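Local coordinates for protein phenylacetate-CoA oxygenase subunit PaaB (Ralstonia eutropha JMP134, PDB 3EGR) that is a small subunit of the phenylacetate-CoA oxygenase, the multicomponent enzyme of phenylacetic acid degradation, where it probably has a structural rather than a catalytic part, at residues A36-R41 with T45-G50; T31-A36 with I53-S58. All coordinates share one frame; numbering follows the deposited sequence. Where two conformers were deposited one is given.

Contact 1 of 2, residues A36-R41 with T45-G50; sequences ALHMAR and TRRQEG
Arg41 meets Thr45 and Arg47 where helix 33-45 ends, and its carbonyl oxygen gathers the hydrogen bonds that close this end. The hydroxyl of Thr45 turns back on the helix: OG1 sits 2.6 Å from Arg41 O, in the carbonyl plane and on a lone pair. The Thr45 chi1 of 78° places OG1 between the backbone N and the carbonyl carbon, which is what brings it over the preceding turn; a beta-branched threonine can do this while its methyl packs on Ile53. Arg47 N gives Arg41 O a second bond of 3.1 Å from above the carbonyl plane. Thr45 N adds only weak bonds, to Ala40 O and Arg41 O. Beyond them Arg46 leaves the helix with positive phi, and a type I' beta turn from Thr45 to Gln48 reverses the chain.

The packing is between long side chains at the surface. In the Arg41 conformer described, one of two and so less certain than the backbone bonds, Arg41 and Arg47 cross at about a right angle. Arg47 CG lies 3.6 Å from Arg41 NE, while CB sits over one face of the Arg41 guanidinium, toward its rim. Farther along the same side chain, Arg47 NH2 comes 4.1 Å from His38 CE1, obliquely to the ring.

The charges are like, but Arg47 NE forms a salt bridge with Asp42, which probably offsets the repulsion. A helix-end carbonyl is thus satisfied by backbone and hydroxyl together, beside an arginine pair in which the methylenes of one pack on the guanidinium of the other.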
ATOM      1  N   ALA A  36       7.409 -13.067  -0.957  1.00 20.97           N
ATOM      2  CA  ALA A  36       7.236 -12.949   0.494  1.00 19.83           C
ATOM      3  C   ALA A  36       6.357 -14.084   1.035  1.00 20.82           C
ATOM      4  O   ALA A  36       6.660 -14.698   2.054  1.00 21.54           O
ATOM      5  CB  ALA A  36       6.653 -11.610   0.840  1.00 18.23           C
ATOM      6  N   LEU A  37       5.276 -14.377   0.331  1.00 22.82           N
ATOM      7  CA  LEU A  37       4.402 -15.504   0.691  1.00 22.92           C
ATOM      8  C   LEU A  37       5.163 -16.821   0.698  1.00 21.72           C
ATOM      9  O   LEU A  37       5.128 -17.553   1.674  1.00 21.07           O
ATOM     10  CB  LEU A  37       3.234 -15.622  -0.298  1.00 21.68           C
ATOM     11  CG  LEU A  37       1.957 -14.885   0.047  1.00 21.00           C
ATOM     12  CD1 LEU A  37       0.989 -15.048  -1.107  1.00 19.87           C
ATOM     13  CD2 LEU A  37       1.375 -15.407   1.365  1.00 20.28           C
ATOM     14  N   HIS A  38       5.835 -17.106  -0.413  1.00 22.18           N
ATOM     15  CA  HIS A  38       6.645 -18.312  -0.549  1.00 23.60           C
ATOM     16  C   HIS A  38       7.653 -18.433   0.604  1.00 22.98           C
ATOM     17  O   HIS A  38       7.748 -19.483   1.231  1.00 22.96           O
ATOM     18  CB  HIS A  38       7.339 -18.326  -1.916  1.00 24.97           C
ATOM     19  CG  HIS A  38       8.246 -19.503  -2.132  1.00 30.01           C
ATOM     20  ND1 HIS A  38       7.798 -20.717  -2.619  1.00 31.28           N
ATOM     21  CD2 HIS A  38       9.585 -19.643  -1.951  1.00 31.24           C
ATOM     22  CE1 HIS A  38       8.820 -21.549  -2.730  1.00 31.07           C
ATOM     23  NE2 HIS A  38       9.915 -20.922  -2.328  1.00 31.95           N
HETATM   24  N   MSE A  39       8.384 -17.352   0.887  1.00 23.02           N
HETATM   25  CA  MSE A  39       9.373 -17.342   1.978  1.00 22.15           C
HETATM   26  C   MSE A  39       8.718 -17.540   3.341  1.00 20.67           C
HETATM   27  O   MSE A  39       9.244 -18.281   4.174  1.00 21.52           O
HETATM   28  CB  MSE A  39      10.176 -16.027   2.011  1.00 21.98           C
HETATM   29  CG  MSE A  39      11.216 -15.881   0.921  1.00 22.17           C
HETATM   30 SE   MSE A  39      12.141 -14.151   0.935  0.75 19.76          SE
HETATM   31  CE  MSE A  39      12.992 -14.223   2.664  1.00 15.38           C
ATOM     32  N   ALA A  40       7.615 -16.836   3.587  1.00 19.50           N
ATOM     33  CA  ALA A  40       6.897 -16.958   4.857  1.00 19.61           C
ATOM     34  C   ALA A  40       6.415 -18.392   5.046  1.00 20.07           C
ATOM     35  O   ALA A  40       6.549 -18.959   6.143  1.00 19.30           O
ATOM     36  CB  ALA A  40       5.736 -15.958   4.952  1.00 16.98           C
ATOM     37  N   ARG A  41       5.884 -18.984   3.970  0.50 20.30           N
ATOM     38  CA  ARG A  41       5.403 -20.380   3.988  0.50 21.24           C
ATOM     39  C   ARG A  41       6.495 -21.312   4.517  0.50 21.40           C
ATOM     40  O   ARG A  41       6.235 -22.170   5.361  0.50 23.79           O
ATOM     41  CB  ARG A  41       4.923 -20.825   2.583  0.50 21.04           C
ATOM     42  CG  ARG A  41       4.201 -22.204   2.505  0.50 21.42           C
ATOM     43  CD  ARG A  41       3.660 -22.513   1.074  0.50 21.29           C
ATOM     44  NE  ARG A  41       3.693 -23.941   0.710  0.50 20.77           N
ATOM     45  CZ  ARG A  41       2.707 -24.819   0.908  0.50 20.74           C
ATOM     46  NH1 ARG A  41       1.564 -24.452   1.480  0.50 21.91           N
ATOM     47  NH2 ARG A  41       2.864 -26.085   0.536  0.50 18.67           N
ATOM     48  N   THR A  45       5.711 -21.171   8.515  1.00 22.69           N
ATOM     49  CA  THR A  45       4.703 -22.230   8.636  1.00 20.66           C
ATOM     50  C   THR A  45       5.239 -23.628   8.357  1.00 20.05           C
ATOM     51  O   THR A  45       4.559 -24.611   8.651  1.00 19.06           O
ATOM     52  CB  THR A  45       3.482 -21.977   7.737  1.00 20.27           C
ATOM     53  OG1 THR A  45       3.795 -22.315   6.382  1.00 20.96           O
ATOM     54  CG2 THR A  45       3.031 -20.519   7.835  1.00 19.76           C
ATOM     55  N   ARG A  46       6.436 -23.729   7.783  1.00 19.87           N
ATOM     56  CA  ARG A  46       6.976 -25.028   7.386  1.00 19.78           C
ATOM     57  C   ARG A  46       5.995 -25.816   6.526  1.00 20.03           C
ATOM     58  O   ARG A  46       5.891 -27.026   6.652  1.00 17.12           O
ATOM     59  CB  ARG A  46       7.364 -25.852   8.616  1.00 18.69           C
ATOM     60  CG  ARG A  46       8.402 -25.175   9.451  1.00 18.56           C
ATOM     61  CD  ARG A  46       8.724 -25.954  10.676  1.00 17.67           C
ATOM     62  NE  ARG A  46       9.639 -25.202  11.516  1.00 17.74           N
ATOM     63  CZ  ARG A  46      10.199 -25.664  12.631  1.00 19.53           C
ATOM     64  NH1 ARG A  46       9.941 -26.892  13.079  1.00 19.72           N
ATOM     65  NH2 ARG A  46      11.029 -24.884  13.307  1.00 20.91           N
ATOM     66  N   ARG A  47       5.277 -25.111   5.655  1.00 22.03           N
ATOM     67  CA  ARG A  47       4.327 -25.726   4.711  1.00 23.95           C
ATOM     68  C   ARG A  47       3.169 -26.531   5.320  1.00 24.41           C
ATOM     69  O   ARG A  47       2.569 -27.331   4.631  1.00 23.76           O
ATOM     70  CB  ARG A  47       5.083 -26.558   3.658  1.00 24.95           C
ATOM     71  CG  ARG A  47       6.034 -25.705   2.837  1.00 26.74           C
ATOM     72  CD  ARG A  47       6.625 -26.408   1.653  1.00 27.60           C
ATOM     73  NE  ARG A  47       7.740 -25.624   1.127  1.00 29.07           N
ATOM     74  CZ  ARG A  47       8.222 -25.707  -0.115  1.00 30.71           C
ATOM     75  NH1 ARG A  47       7.724 -26.562  -0.992  1.00 31.85           N
ATOM     76  NH2 ARG A  47       9.234 -24.931  -0.486  1.00 31.52           N
ATOM     77  N   GLN A  48       2.833 -26.282   6.584  1.00 27.07           N
ATOM     78  CA  GLN A  48       1.655 -26.887   7.226  1.00 28.32           C
ATOM     79  C   GLN A  48       0.393 -26.707   6.369  1.00 26.99           C
ATOM     80  O   GLN A  48       0.138 -25.618   5.860  1.00 25.73           O
ATOM     81  CB  GLN A  48       1.405 -26.244   8.605  1.00 32.28           C
ATOM     82  CG  GLN A  48       1.242 -27.236   9.769  1.00 35.99           C
ATOM     83  CD  GLN A  48       2.591 -27.693  10.337  1.00 39.58           C
ATOM     84  OE1 GLN A  48       3.545 -26.902  10.414  1.00 41.98           O
ATOM     85  NE2 GLN A  48       2.677 -28.970  10.737  1.00 40.04           N
ATOM     86  N   GLU A  49      -0.386 -27.779   6.211  1.00 27.49           N
ATOM     87  CA  GLU A  49      -1.710 -27.696   5.588  1.00 26.90           C
ATOM     88  C   GLU A  49      -2.602 -26.856   6.496  1.00 25.68           C
ATOM     89  O   GLU A  49      -2.444 -26.868   7.727  1.00 23.58           O
ATOM     90  CB  GLU A  49      -2.349 -29.092   5.386  1.00 28.26           C
ATOM     91  CG  GLU A  49      -1.757 -29.971   4.234  1.00 29.55           C
ATOM     92  CD  GLU A  49      -2.331 -31.408   4.199  1.00 28.06           C
ATOM     93  N   GLY A  50      -3.517 -26.110   5.878  1.00 25.28           N
ATOM     94  CA  GLY A  50      -4.619 -25.469   6.594  1.00 25.48           C
ATOM     95  C   GLY A  50      -4.303 -24.151   7.273  1.00 26.05           C
ATOM     96  O   GLY A  50      -5.092 -23.651   8.073  1.00 27.62           O
TER

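Contact 2 of 2, residues T31-A36 with I53-S58; sequences TDAQQA and IWVVPS. With SCN (thiocyanate ion), chain C.
Val55 points from strand 52-57 toward helix 33-45, and its two methyl groups divide the work between Ala33 and Ala36, about one helical turn apart. CG1 is anti to the carbonyl carbon, beside the backbone N (chi1 -65°), and meets Ala36, with CB of that alanine 4.0 Å from Val55 CG1. The other branch, CG2, reaches the preceding turn, where it lies 3.7 Å from Ala33 O and 4.4 Å from Ala33 CB. The CB of Ala36 points toward the strand and also lies near Val55 CG2, so it meets both branches of the valine. Small side chains suit the helix here because they let its backbone come close to the strand, 6.7 Å from Ala36 CA to Val55 CA; a branched valine offers two methyls to the helix.

Polar groups fix the start of the helix. Asp32 is the N-cap: its OD1 accepts from Gln35 N at 2.9 Å, with an N-H...O angle of 158°. The side chain of Gln35 runs out extended (chi1 -177°) to Thr31, its OE1 taking the backbone N of Thr31 at 2.6 Å and the Thr31 hydroxyl from above the amide plane.

The helix thus packs on a three-stranded antiparallel sheet, order 23-29, 9-15, 52-57, whose outer strand 52-57 pairs through Trp54 and Val55 with an antiparallel strand of a second subunit. Ala33 also packs against Thr62 of that subunit. Away from the helix, Ser58 OG lies 3.3 Å from N of a thiocyanate, probably from the crystallisation liquor, at best a weak bond. With no hydrogen bond between the segments, van der Waals contact holds helix and strand here, while the Asp32 capping bond and the Gln35-Thr31 bonds satisfy polar groups around the helix start.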
ATOM      1  N   THR A  31      11.404  -9.518  -2.734  1.00 18.74           N
ATOM      2  CA  THR A  31      11.271  -8.636  -3.896  1.00 18.61           C
ATOM      3  C   THR A  31       9.810  -8.355  -4.242  1.00 19.63           C
ATOM      4  O   THR A  31       9.529  -7.342  -4.813  1.00 21.15           O
ATOM      5  CB  THR A  31      11.995  -9.173  -5.125  1.00 17.34           C
ATOM      6  OG1 THR A  31      11.404 -10.415  -5.503  1.00 16.77           O
ATOM      7  CG2 THR A  31      13.506  -9.349  -4.850  1.00 15.34           C
ATOM      8  N   ASP A  32       8.875  -9.227  -3.894  1.00 21.12           N
ATOM      9  CA  ASP A  32       7.461  -8.929  -4.134  1.00 20.46           C
ATOM     10  C   ASP A  32       6.562  -9.772  -3.252  1.00 20.50           C
ATOM     11  O   ASP A  32       7.050 -10.631  -2.487  1.00 20.94           O
ATOM     12  CB  ASP A  32       7.112  -9.132  -5.606  1.00 21.61           C
ATOM     13  CG  ASP A  32       7.529 -10.475  -6.121  1.00 23.59           C
ATOM     14  OD1 ASP A  32       7.166 -11.526  -5.540  1.00 24.75           O
ATOM     15  OD2 ASP A  32       8.243 -10.478  -7.128  1.00 27.99           O
ATOM     16  N   ALA A  33       5.255  -9.539  -3.357  1.00 18.50           N
ATOM     17  CA  ALA A  33       4.316 -10.164  -2.439  1.00 19.25           C
ATOM     18  C   ALA A  33       4.329 -11.689  -2.586  1.00 19.85           C
ATOM     19  O   ALA A  33       4.229 -12.421  -1.599  1.00 19.98           O
ATOM     20  CB  ALA A  33       2.910  -9.600  -2.617  1.00 16.09           C
ATOM     21  N   GLN A  34       4.498 -12.174  -3.808  1.00 20.93           N
ATOM     22  CA  GLN A  34       4.473 -13.617  -4.027  1.00 20.96           C
ATOM     23  C   GLN A  34       5.723 -14.300  -3.495  1.00 20.23           C
ATOM     24  O   GLN A  34       5.638 -15.408  -2.974  1.00 18.72           O
ATOM     25  CB  GLN A  34       4.219 -13.940  -5.491  1.00 21.35           C
ATOM     26  CG  GLN A  34       2.800 -13.577  -5.930  1.00 24.06           C
ATOM     27  CD  GLN A  34       1.708 -14.337  -5.159  1.00 27.64           C
ATOM     28  OE1 GLN A  34       1.739 -15.570  -5.057  1.00 30.25           O
ATOM     29  NE2 GLN A  34       0.734 -13.600  -4.623  1.00 29.29           N
ATOM     30  N   GLN A  35       6.870 -13.638  -3.598  1.00 21.49           N
ATOM     31  CA  GLN A  35       8.096 -14.182  -3.018  1.00 22.52           C
ATOM     32  C   GLN A  35       8.024 -14.119  -1.494  1.00 22.31           C
ATOM     33  O   GLN A  35       8.508 -15.035  -0.812  1.00 23.90           O
ATOM     34  CB  GLN A  35       9.340 -13.464  -3.544  1.00 23.98           C
ATOM     35  CG  GLN A  35      10.634 -14.049  -3.016  1.00 25.43           C
ATOM     36  CD  GLN A  35      11.880 -13.243  -3.351  1.00 27.26           C
ATOM     37  OE1 GLN A  35      11.887 -12.011  -3.300  1.00 28.88           O
ATOM     38  NE2 GLN A  35      12.961 -13.949  -3.670  1.00 29.06           N
ATOM     39  N   ALA A  36       7.409 -13.067  -0.957  1.00 20.97           N
ATOM     40  CA  ALA A  36       7.236 -12.949   0.494  1.00 19.83           C
ATOM     41  C   ALA A  36       6.357 -14.084   1.035  1.00 20.82           C
ATOM     42  O   ALA A  36       6.660 -14.698   2.054  1.00 21.54           O
ATOM     43  CB  ALA A  36       6.653 -11.610   0.840  1.00 18.23           C
ATOM     44  N   ILE A  53      -1.669 -17.473   5.419  1.00 20.59           N
ATOM     45  CA  ILE A  53      -0.606 -16.473   5.536  1.00 20.21           C
ATOM     46  C   ILE A  53      -0.994 -15.145   4.871  1.00 19.30           C
ATOM     47  O   ILE A  53      -1.450 -15.117   3.734  1.00 18.41           O
ATOM     48  CB  ILE A  53       0.731 -16.968   4.889  1.00 20.90           C
ATOM     49  CG1 ILE A  53       1.021 -18.424   5.279  1.00 22.39           C
ATOM     50  CG2 ILE A  53       1.910 -16.054   5.283  1.00 18.10           C
ATOM     51  CD1 ILE A  53       2.260 -19.020   4.585  1.00 22.46           C
ATOM     52  N   TRP A  54      -0.796 -14.046   5.588  1.00 20.50           N
ATOM     53  CA  TRP A  54      -0.914 -12.697   5.029  1.00 20.26           C
ATOM     54  C   TRP A  54       0.440 -12.005   5.068  1.00 20.75           C
ATOM     55  O   TRP A  54       1.103 -11.990   6.118  1.00 21.33           O
ATOM     56  CB  TRP A  54      -1.885 -11.840   5.837  1.00 19.50           C
ATOM     57  CG  TRP A  54      -3.325 -12.192   5.721  1.00 19.24           C
ATOM     58  CD1 TRP A  54      -3.877 -13.136   4.909  1.00 20.32           C
ATOM     59  CD2 TRP A  54      -4.413 -11.560   6.405  1.00 19.16           C
ATOM     60  NE1 TRP A  54      -5.245 -13.145   5.058  1.00 21.42           N
ATOM     61  CE2 TRP A  54      -5.601 -12.186   5.970  1.00 19.86           C
ATOM     62  CE3 TRP A  54      -4.502 -10.526   7.347  1.00 19.62           C
ATOM     63  CZ2 TRP A  54      -6.859 -11.823   6.449  1.00 18.52           C
ATOM     64  CZ3 TRP A  54      -5.760 -10.156   7.821  1.00 19.23           C
ATOM     65  CH2 TRP A  54      -6.919 -10.812   7.376  1.00 19.39           C
ATOM     66  N   VAL A  55       0.836 -11.429   3.934  1.00 20.55           N
ATOM     67  CA  VAL A  55       2.006 -10.572   3.874  1.00 20.28           C
ATOM     68  C   VAL A  55       1.583  -9.155   3.502  1.00 22.66           C
ATOM     69  O   VAL A  55       0.661  -8.941   2.700  1.00 24.09           O
ATOM     70  CB  VAL A  55       3.093 -11.098   2.888  1.00 19.88           C
ATOM     71  CG1 VAL A  55       3.656 -12.434   3.379  1.00 18.28           C
ATOM     72  CG2 VAL A  55       2.572 -11.181   1.438  1.00 19.35           C
ATOM     73  N   VAL A  56       2.279  -8.194   4.099  1.00 24.03           N
ATOM     74  CA  VAL A  56       1.986  -6.773   3.949  1.00 23.77           C
ATOM     75  C   VAL A  56       3.302  -6.016   3.920  1.00 24.05           C
ATOM     76  O   VAL A  56       4.144  -6.197   4.815  1.00 23.37           O
ATOM     77  CB  VAL A  56       1.180  -6.245   5.145  1.00 23.55           C
ATOM     78  CG1 VAL A  56       0.698  -4.863   4.865  1.00 23.94           C
ATOM     79  CG2 VAL A  56       0.027  -7.181   5.442  1.00 24.17           C
ATOM     80  N   PRO A  57       3.505  -5.176   2.891  1.00 24.21           N
ATOM     81  CA  PRO A  57       4.687  -4.341   2.933  1.00 23.83           C
ATOM     82  C   PRO A  57       4.600  -3.434   4.146  1.00 23.05           C
ATOM     83  O   PRO A  57       3.524  -2.886   4.414  1.00 22.75           O
ATOM     84  CB  PRO A  57       4.609  -3.531   1.630  1.00 24.91           C
ATOM     85  CG  PRO A  57       3.283  -3.730   1.089  1.00 23.90           C
ATOM     86  CD  PRO A  57       2.702  -4.956   1.678  1.00 24.18           C
ATOM     87  N   SER A  58       5.714  -3.314   4.870  0.50 22.37           N
ATOM     88  CA  SER A  58       5.825  -2.457   6.049  0.50 22.71           C
ATOM     89  C   SER A  58       5.251  -1.055   5.848  0.50 22.52           C
ATOM     90  O   SER A  58       4.553  -0.529   6.713  0.50 24.04           O
ATOM     91  CB  SER A  58       7.296  -2.331   6.461  0.50 24.11           C
ATOM     92  OG  SER A  58       7.758  -3.500   7.114  0.50 25.39           O
TER
HETATM   93  S   SCN C  96       5.272  -0.612  11.546  1.00 69.85           S
HETATM   94  C   SCN C  96       6.138  -2.132  11.101  1.00 64.03           C
HETATM   95  N   SCN C  96       6.659  -2.868  10.149  1.00 64.28           N

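How the contacts relate
Both contacts use helix 33-45 and share Ala36, but contact 2 uses its first turn and contact 1 its middle and C-terminal end. Contact 2 is the buried one, near the middle of the chain, where the N-terminal turn lies on strand 52-57 through small apolar groups. Contact 1 is partly buried: Thr45 and Ala40 are buried, while the arginines and His38 lie at the surface, and its chemistry is mostly hydrogen bonding and charge. Ile53 joins the two: its CD1 lies 3.5 Å from Arg41 CA, and its CG2 packs on Ala40. The turn of contact 1 leads the chain from the helix back to the strand against which contact 2 packs the helix.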